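Long-range contact in cyclic nucleotide-gated potassium channel mll3241 (Mesorhizobium loti, PDB 4MUV), which forms a homotetrameric, cyclic nucleotide-regulated potassium channel that cAMP activates, seen here as its cytoplasmic nucleotide-binding domain with engineered changes and cyclic GMP bound: residues G56-F60 / L106-S111. The protein carries 3 engineered substitutions. Numbering follows the deposited sequence. Where two conformers were deposited one is given.
Sequences GDRMF and LLSLHS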
loop_
_atom_site.group_PDB
_atom_site.type_symbol
_atom_site.label_atom_id
_atom_site.label_comp_id
_atom_site.label_asym_id
_atom_site.label_seq_id
_atom_site.Cartn_x
_atom_site.Cartn_y
_atom_site.Cartn_z
ATOM N N GLY A 56 -9.437 -1.324 8.218
ATOM C CA GLY A 56 -8.274 -0.857 7.487
ATOM C C GLY A 56 -8.215 0.654 7.500
ATOM O O GLY A 56 -9.192 1.314 7.191
ATOM N N ASP A 57 -7.064 1.198 7.862
ATOM C CA ASP A 57 -6.865 2.640 7.948
ATOM C C ASP A 57 -5.638 3.090 7.182
ATOM O O ASP A 57 -5.227 4.233 7.315
ATOM C CB ASP A 57 -6.731 3.061 9.419
ATOM C CG ASP A 57 -5.508 2.456 10.080
ATOM O OD1 ASP A 57 -4.874 1.574 9.452
ATOM O OD2 ASP A 57 -5.212 2.811 11.257
ATOM N N ARG A 58 -5.067 2.207 6.379
ATOM C CA ARG A 58 -3.910 2.556 5.570
ATOM C C ARG A 58 -3.739 1.548 4.453
ATOM O O ARG A 58 -4.374 0.495 4.440
ATOM C CB ARG A 58 -2.671 2.561 6.443
ATOM C CG ARG A 58 -2.319 1.185 6.960
ATOM C CD ARG A 58 -1.462 1.232 8.199
ATOM N NE ARG A 58 -2.209 1.762 9.321
ATOM C CZ ARG A 58 -1.671 2.150 10.470
ATOM N NH1 ARG A 58 -0.361 2.066 10.667
ATOM N NH2 ARG A 58 -2.451 2.623 11.423
ATOM N N MET A 59 -2.888 1.878 3.490
ATOM C CA MET A 59 -2.482 0.904 2.478
ATOM C C MET A 59 -0.969 0.955 2.339
ATOM O O MET A 59 -0.302 1.768 2.993
ATOM C CB MET A 59 -3.184 1.110 1.136
ATOM C CG MET A 59 -2.791 2.386 0.439
ATOM S SD MET A 59 -3.302 2.456 -1.288
ATOM C CE MET A 59 -2.255 1.183 -1.983
ATOM N N PHE A 60 -0.435 0.061 1.517
ATOM C CA PHE A 60 0.994 -0.215 1.503
ATOM C C PHE A 60 1.484 -0.406 0.075
ATOM O O PHE A 60 0.834 -1.085 -0.737
ATOM C CB PHE A 60 1.298 -1.487 2.267
ATOM C CG PHE A 60 0.810 -1.481 3.687
ATOM C CD1 PHE A 60 1.625 -1.016 4.702
ATOM C CD2 PHE A 60 -0.434 -1.979 4.004
ATOM C CE1 PHE A 60 1.201 -1.017 6.015
ATOM C CE2 PHE A 60 -0.876 -1.985 5.324
ATOM C CZ PHE A 60 -0.053 -1.503 6.327
ATOM N N LEU A 106 8.053 -1.632 2.953
ATOM C CA LEU A 106 6.791 -1.058 2.534
ATOM C C LEU A 106 6.826 0.442 2.726
ATOM O O LEU A 106 7.458 0.937 3.646
ATOM C CB LEU A 106 5.666 -1.595 3.429
ATOM C CG LEU A 106 5.520 -3.086 3.587
ATOM C CD1 LEU A 106 4.477 -3.447 4.630
ATOM C CD2 LEU A 106 5.173 -3.718 2.264
ATOM N N LEU A 107 6.099 1.153 1.881
ATOM C CA LEU A 107 5.726 2.543 2.133
ATOM C C LEU A 107 4.243 2.540 2.510
ATOM O O LEU A 107 3.390 2.154 1.714
ATOM C CB LEU A 107 5.997 3.427 0.910
ATOM C CG LEU A 107 7.469 3.549 0.521
ATOM C CD1 LEU A 107 7.609 4.205 -0.830
ATOM C CD2 LEU A 107 8.222 4.358 1.555
ATOM N N SER A 108 3.958 2.964 3.741
ATOM C CA SER A 108 2.603 3.006 4.292
ATOM C C SER A 108 1.958 4.350 4.043
ATOM O O SER A 108 2.576 5.375 4.319
ATOM C CB SER A 108 2.661 2.743 5.803
ATOM O OG SER A 108 1.379 2.780 6.399
ATOM N N LEU A 109 0.731 4.326 3.556
ATOM C CA LEU A 109 -0.035 5.517 3.255
ATOM C C LEU A 109 -1.316 5.478 4.069
ATOM O O LEU A 109 -2.150 4.588 3.891
ATOM C CB LEU A 109 -0.384 5.531 1.773
ATOM C CG LEU A 109 -1.152 6.746 1.264
ATOM C CD1 LEU A 109 -0.256 7.971 1.341
ATOM C CD2 LEU A 109 -1.638 6.533 -0.167
ATOM N N HIS A 110 -1.461 6.423 4.991
ATOM C CA HIS A 110 -2.644 6.470 5.829
ATOM C C HIS A 110 -3.863 6.915 5.027
ATOM O O HIS A 110 -3.757 7.589 4.011
ATOM C CB HIS A 110 -2.406 7.387 7.012
ATOM C CG HIS A 110 -1.593 6.764 8.102
ATOM N ND1 HIS A 110 -0.470 5.993 7.868
ATOM C CD2 HIS A 110 -1.739 6.812 9.444
ATOM C CE1 HIS A 110 0.043 5.601 9.020
ATOM N NE2 HIS A 110 -0.712 6.079 9.990
ATOM N N SER A 111 -5.038 6.535 5.499
ATOM C CA SER A 111 -6.288 6.792 4.802
ATOM C C SER A 111 -6.469 8.247 4.374
ATOM O O SER A 111 -6.867 8.513 3.254
ATOM C CB SER A 111 -7.474 6.346 5.659
ATOM O OG SER A 111 -8.676 6.486 4.927
HETATM O O HOH W 1 1.918 1.371 8.930
#
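Two neighbouring antiparallel strands of the cyclic nucleotide-binding domain pair here, just before the second one runs into helix 111-120. Met59 and Leu109 form a hydrogen-bonded pair: Met59 N gives to Leu109 O and Leu109 N to Met59 O, each at 2.8 Å. Both strands belong to the beta-roll of the domain, a member of the cupin clan. One further backbone bond, Ser111 N to Asp57 O at 2.9 Å, ties the first residue of the helix, after the N-cap His110, to the residue before the strand. On one face of the sheet Arg58, Phe60, Ser108 and His110 line up. The Arg58 chain bends at chi3 (68°), which turns the guanidinium back toward Asp57 and beside His110. Arg58 NE and NH2 hold Asp57 OD1 and OD2 side-on in a salt bridge. His110 lies over one face of the guanidinium, offset toward its rim, planes 36° apart. One water joins Arg58 NH1 to Ser108 OG. A leucine in place of Arg58 would probably leave the Asp57 carboxylate without its mate and break this water link. Phe60 CD1 meets Leu106 CD1 at 3.7 Å. On the other face Met59 CG packs beside Leu109 CB, and both side chains touch Phe114 of the helix. Met59 also touches Glu85, and Arg58 O accepts a hydrogen bond from Arg94, both cyclic GMP pocket residues.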